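Local coordinates for Rho GTPase-activating protein 5 (Homo sapiens, PDB 5U4V) that contains a pseudoGTPase domain and probably stimulates GTP hydrolysis by Rho family GTPases, at residues Asp7-Gln21 and Gly40-Ala52. Sequence-based numbering, arbitrary orientation.
Sequences DKVNLFILGKDGLAQ and GKIYELDLRPVDA
R48 stands beside F12 of the neighbouring strand, both pointing the same way. Its CB lies 4.0 Å from F12 CD1. CD meets the next ring atom, 3.8 Å from F12 CE1. The chain is extended from CG to NE, which brings the guanidinium level with the outer end of the ring. There F12 CE1 sits at the guanidinium edge, and the two planes stand 81° apart. NH1 lies near F12 CE1 and CZ. One guanidinium face takes N10 OD1, 3.5 Å from R48 CZ and over the centre of the group, with NE and NH2 also near it. The oxygen thus lies above the plane, not in line with an N-H.

On the same face of the sheet, K8 forms a salt-bridge network with E44 and D46. The K8 NZ to E44 OE1 bond is weak, at 3.3 Å. The D46 branch is less certain in the model.

Strands 8-14 and 41-50 run parallel, in the register K8-E44 to I13-P49. They are neighbours in the mixed sheet of this pseudoGTPase domain, which belongs to the P-loop NTPase clan. Helix 19-28 and the short strand 36-38 join them. Backbone bonds run both ways between them; the N-H...O angle from D46 N to V9 O is 177°, nearly straight.

The other face is apolar. V9 CB packs on L45 CD2 at 3.6 Å, with the two side chains side by side. I13 touches L23 of helix 19-28. Helix 156-173 covers V9 and L11 here, through L167, L163 and V166. At the start of helix 19-28, A20 CB touches P49 CB at 3.8 Å. Q21 bends at chi2 (55°), bringing OE1 to 3.4 Å from P49 CG, while its NE2 hydrogen-bonds to N25 OD1.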
loop_
_atom_site.group_PDB
_atom_site.type_symbol
_atom_site.label_atom_id
_atom_site.label_comp_id
_atom_site.label_asym_id
_atom_site.label_seq_id
_atom_site.Cartn_x
_atom_site.Cartn_y
_atom_site.Cartn_z
ATOM N N ASP A 7 11.339 -14.126 3.318
ATOM C CA ASP A 7 10.009 -14.511 3.852
ATOM C C ASP A 7 9.483 -13.526 4.897
ATOM O O ASP A 7 8.372 -13.647 5.352
ATOM C CB ASP A 7 10.084 -15.908 4.452
ATOM C CG ASP A 7 8.730 -16.424 4.908
ATOM O OD1 ASP A 7 7.710 -15.683 4.808
ATOM O OD2 ASP A 7 8.698 -17.586 5.376
ATOM N N LYS A 8 10.294 -12.553 5.272
ATOM C CA LYS A 8 9.848 -11.486 6.117
ATOM C C LYS A 8 9.816 -10.266 5.245
ATOM O O LYS A 8 10.788 -9.969 4.580
ATOM C CB LYS A 8 10.801 -11.258 7.257
ATOM C CG LYS A 8 10.422 -10.043 8.095
ATOM C CD LYS A 8 11.128 -10.070 9.439
ATOM C CE LYS A 8 10.399 -9.231 10.460
ATOM N NZ LYS A 8 10.480 -9.803 11.831
ATOM N N VAL A 9 8.688 -9.579 5.231
ATOM C CA VAL A 9 8.566 -8.441 4.369
ATOM C C VAL A 9 8.238 -7.221 5.192
ATOM O O VAL A 9 7.418 -7.277 6.085
ATOM C CB VAL A 9 7.501 -8.674 3.294
ATOM C CG1 VAL A 9 7.419 -7.475 2.351
ATOM C CG2 VAL A 9 7.816 -9.942 2.521
ATOM N N ASN A 10 8.926 -6.139 4.919
ATOM C CA ASN A 10 8.677 -4.913 5.644
ATOM C C ASN A 10 7.680 -4.108 4.881
ATOM O O ASN A 10 8.014 -3.534 3.863
ATOM C CB ASN A 10 9.958 -4.122 5.790
ATOM C CG ASN A 10 10.571 -4.298 7.164
ATOM O OD1 ASN A 10 9.863 -4.227 8.148
ATOM N ND2 ASN A 10 11.895 -4.498 7.237
ATOM N N LEU A 11 6.452 -4.058 5.347
ATOM C CA LEU A 11 5.448 -3.362 4.579
ATOM C C LEU A 11 5.102 -2.061 5.192
ATOM O O LEU A 11 4.301 -2.006 6.122
ATOM C CB LEU A 11 4.185 -4.188 4.479
ATOM C CG LEU A 11 4.008 -4.807 3.122
ATOM C CD1 LEU A 11 2.795 -5.733 3.134
ATOM C CD2 LEU A 11 3.798 -3.640 2.180
ATOM N N PHE A 12 5.670 -1.005 4.665
ATOM C CA PHE A 12 5.280 0.316 5.096
ATOM C C PHE A 12 3.906 0.681 4.522
ATOM O O PHE A 12 3.503 0.202 3.442
ATOM C CB PHE A 12 6.326 1.343 4.673
ATOM C CG PHE A 12 7.714 1.063 5.207
ATOM C CD1 PHE A 12 8.102 1.545 6.459
ATOM C CD2 PHE A 12 8.647 0.350 4.441
ATOM C CE1 PHE A 12 9.389 1.311 6.952
ATOM C CE2 PHE A 12 9.944 0.128 4.914
ATOM C CZ PHE A 12 10.318 0.611 6.173
ATOM N N ILE A 13 3.177 1.509 5.272
ATOM C CA ILE A 13 1.843 1.924 4.882
ATOM C C ILE A 13 1.700 3.428 5.107
ATOM O O ILE A 13 1.731 3.900 6.270
ATOM C CB ILE A 13 0.715 1.185 5.658
ATOM C CG1 ILE A 13 0.697 -0.312 5.343
ATOM C CG2 ILE A 13 -0.643 1.791 5.325
ATOM C CD1 ILE A 13 -0.252 -1.137 6.235
ATOM N N LEU A 14 1.511 4.158 3.998
ATOM C CA LEU A 14 1.259 5.600 4.010
ATOM C C LEU A 14 -0.212 5.903 4.023
ATOM O O LEU A 14 -1.014 5.222 3.354
ATOM C CB LEU A 14 1.840 6.232 2.788
ATOM C CG LEU A 14 3.294 6.653 2.870
ATOM C CD1 LEU A 14 3.838 6.708 1.454
ATOM C CD2 LEU A 14 3.368 8.035 3.527
ATOM N N GLY A 15 -0.588 6.907 4.797
ATOM C CA GLY A 15 -1.983 7.291 4.895
ATOM C C GLY A 15 -2.029 8.578 5.662
ATOM O O GLY A 15 -1.123 8.888 6.445
ATOM N N LYS A 16 -3.063 9.350 5.412
ATOM C CA LYS A 16 -3.300 10.564 6.153
ATOM C C LYS A 16 -4.496 10.317 7.054
ATOM O O LYS A 16 -5.366 9.509 6.730
ATOM C CB LYS A 16 -3.537 11.741 5.198
ATOM C CG LYS A 16 -3.220 13.083 5.844
ATOM C CD LYS A 16 -3.518 14.268 4.954
ATOM C CE LYS A 16 -3.047 15.545 5.633
ATOM N NZ LYS A 16 -3.420 16.780 4.863
ATOM N N ASP A 17 -4.514 11.013 8.189
ATOM C CA ASP A 17 -5.625 10.952 9.156
ATOM C C ASP A 17 -5.916 9.513 9.599
ATOM O O ASP A 17 -7.031 9.006 9.448
ATOM C CB ASP A 17 -6.892 11.649 8.599
ATOM C CG ASP A 17 -6.923 13.158 8.848
ATOM O OD1 ASP A 17 -5.875 13.791 9.102
ATOM O OD2 ASP A 17 -8.051 13.735 8.810
ATOM N N GLY A 18 -4.880 8.858 10.114
ATOM C CA GLY A 18 -5.015 7.536 10.750
ATOM C C GLY A 18 -5.342 6.409 9.777
ATOM O O GLY A 18 -5.540 5.259 10.180
ATOM N N LEU A 19 -5.427 6.761 8.492
ATOM C CA LEU A 19 -5.834 5.819 7.452
ATOM C C LEU A 19 -4.858 4.625 7.354
ATOM O O LEU A 19 -5.255 3.493 7.160
ATOM C CB LEU A 19 -5.913 6.545 6.126
ATOM C CG LEU A 19 -6.794 5.937 5.047
ATOM C CD1 LEU A 19 -8.199 5.762 5.545
ATOM C CD2 LEU A 19 -6.813 6.921 3.872
ATOM N N ALA A 20 -3.578 4.922 7.498
ATOM C CA ALA A 20 -2.550 3.909 7.480
ATOM C C ALA A 20 -2.615 3.031 8.723
ATOM O O ALA A 20 -2.175 1.900 8.701
ATOM C CB ALA A 20 -1.164 4.523 7.335
ATOM N N GLN A 21 -3.207 3.557 9.792
ATOM C CA GLN A 21 -3.249 2.826 11.036
ATOM C C GLN A 21 -4.398 1.842 11.054
ATOM O O GLN A 21 -4.283 0.713 11.590
ATOM C CB GLN A 21 -3.338 3.789 12.216
ATOM C CG GLN A 21 -3.303 3.062 13.560
ATOM C CD GLN A 21 -2.066 2.181 13.646
ATOM O OE1 GLN A 21 -0.951 2.671 13.526
ATOM N NE2 GLN A 21 -2.259 0.872 13.814
ATOM N N GLY A 40 -1.757 -20.115 0.114
ATOM C CA GLY A 40 -1.121 -21.342 0.582
ATOM C C GLY A 40 0.350 -21.172 0.917
ATOM O O GLY A 40 1.150 -22.114 0.781
ATOM N N LYS A 41 0.714 -19.978 1.349
ATOM C CA LYS A 41 2.030 -19.732 1.904
ATOM C C LYS A 41 1.887 -18.920 3.186
ATOM O O LYS A 41 0.813 -18.401 3.514
ATOM C CB LYS A 41 2.926 -18.982 0.926
ATOM C CG LYS A 41 2.996 -19.570 -0.454
ATOM C CD LYS A 41 3.787 -20.848 -0.501
ATOM C CE LYS A 41 3.243 -21.751 -1.597
ATOM N NZ LYS A 41 2.842 -21.012 -2.826
ATOM N N ILE A 42 2.976 -18.803 3.920
ATOM C CA ILE A 42 2.902 -18.147 5.183
ATOM C C ILE A 42 3.955 -17.105 5.189
ATOM O O ILE A 42 5.128 -17.400 5.031
ATOM C CB ILE A 42 3.090 -19.133 6.341
ATOM C CG1 ILE A 42 1.928 -20.108 6.379
ATOM C CG2 ILE A 42 3.123 -18.396 7.653
ATOM C CD1 ILE A 42 2.290 -21.482 6.907
ATOM N N TYR A 43 3.528 -15.869 5.367
ATOM C CA TYR A 43 4.445 -14.735 5.317
ATOM C C TYR A 43 4.503 -14.129 6.699
ATOM O O TYR A 43 3.454 -14.010 7.374
ATOM C CB TYR A 43 3.958 -13.690 4.307
ATOM C CG TYR A 43 3.898 -14.180 2.872
ATOM C CD1 TYR A 43 2.771 -14.874 2.385
ATOM C CD2 TYR A 43 4.953 -13.911 1.973
ATOM C CE1 TYR A 43 2.717 -15.318 1.069
ATOM C CE2 TYR A 43 4.893 -14.334 0.649
ATOM C CZ TYR A 43 3.772 -15.040 0.209
ATOM O OH TYR A 43 3.737 -15.503 -1.090
ATOM N N GLU A 44 5.698 -13.740 7.134
ATOM C CA GLU A 44 5.741 -12.828 8.261
ATOM C C GLU A 44 5.840 -11.392 7.776
ATOM O O GLU A 44 6.859 -10.985 7.259
ATOM C CB GLU A 44 6.802 -13.193 9.318
ATOM C CG GLU A 44 8.211 -13.451 8.817
ATOM C CD GLU A 44 9.211 -13.485 9.966
ATOM O OE1 GLU A 44 9.093 -12.637 10.890
ATOM O OE2 GLU A 44 10.118 -14.353 9.947
ATOM N N LEU A 45 4.762 -10.652 7.932
ATOM C CA LEU A 45 4.724 -9.258 7.526
ATOM C C LEU A 45 4.912 -8.355 8.735
ATOM O O LEU A 45 4.348 -8.582 9.809
ATOM C CB LEU A 45 3.396 -8.954 6.851
ATOM C CG LEU A 45 3.198 -9.795 5.580
ATOM C CD1 LEU A 45 1.813 -9.635 5.015
ATOM C CD2 LEU A 45 4.250 -9.394 4.539
ATOM N N ASP A 46 5.716 -7.324 8.553
ATOM C CA ASP A 46 5.803 -6.255 9.531
ATOM C C ASP A 46 5.170 -5.025 8.952
ATOM O O ASP A 46 5.790 -4.287 8.203
ATOM C CB ASP A 46 7.271 -5.983 9.930
ATOM C CG ASP A 46 7.869 -7.086 10.777
ATOM O OD1 ASP A 46 7.158 -8.006 11.238
ATOM O OD2 ASP A 46 9.095 -7.043 10.992
ATOM N N LEU A 47 3.939 -4.763 9.351
ATOM C CA LEU A 47 3.220 -3.598 8.877
ATOM C C LEU A 47 3.550 -2.376 9.692
ATOM O O LEU A 47 3.248 -2.284 10.882
ATOM C CB LEU A 47 1.717 -3.848 8.861
ATOM C CG LEU A 47 1.427 -4.987 7.871
ATOM C CD1 LEU A 47 -0.023 -5.422 7.962
ATOM C CD2 LEU A 47 1.836 -4.687 6.428
ATOM N N ARG A 48 4.169 -1.415 9.029
ATOM C CA ARG A 48 4.581 -0.193 9.680
ATOM C C ARG A 48 3.865 0.995 9.079
ATOM O O ARG A 48 4.298 1.518 8.056
ATOM C CB ARG A 48 6.075 -0.014 9.489
ATOM C CG ARG A 48 6.933 -1.047 10.173
ATOM C CD ARG A 48 8.399 -0.705 10.022
ATOM N NE ARG A 48 9.216 -1.723 10.650
ATOM C CZ ARG A 48 10.548 -1.790 10.565
ATOM N NH1 ARG A 48 11.248 -0.881 9.887
ATOM N NH2 ARG A 48 11.200 -2.774 11.173
ATOM N N PRO A 49 2.807 1.482 9.728
ATOM C CA PRO A 49 2.175 2.737 9.266
ATOM C C PRO A 49 3.067 3.919 9.554
ATOM O O PRO A 49 3.745 3.927 10.560
ATOM C CB PRO A 49 0.885 2.841 10.095
ATOM C CG PRO A 49 0.739 1.550 10.765
ATOM C CD PRO A 49 2.097 0.916 10.878
ATOM N N VAL A 50 3.071 4.894 8.665
ATOM C CA VAL A 50 4.022 5.996 8.721
ATOM C C VAL A 50 3.370 7.347 8.497
ATOM O O VAL A 50 2.381 7.462 7.778
ATOM C CB VAL A 50 5.119 5.832 7.653
ATOM C CG1 VAL A 50 6.051 4.676 7.993
ATOM C CG2 VAL A 50 4.514 5.644 6.275
ATOM N N ASP A 51 3.926 8.396 9.073
ATOM C CA ASP A 51 3.509 9.709 8.606
ATOM C C ASP A 51 4.703 10.650 8.512
ATOM O O ASP A 51 5.776 10.311 9.004
ATOM C CB ASP A 51 2.424 10.261 9.508
ATOM C CG ASP A 51 1.485 11.196 8.784
ATOM O OD1 ASP A 51 1.982 12.058 8.012
ATOM O OD2 ASP A 51 0.264 11.096 9.010
ATOM N N ALA A 52 4.551 11.814 7.871
ATOM C CA ALA A 52 5.624 12.811 7.854
ATOM C C ALA A 52 5.784 13.530 9.187
ATOM O O ALA A 52 6.900 13.636 9.702
ATOM C CB ALA A 52 5.442 13.810 6.721
#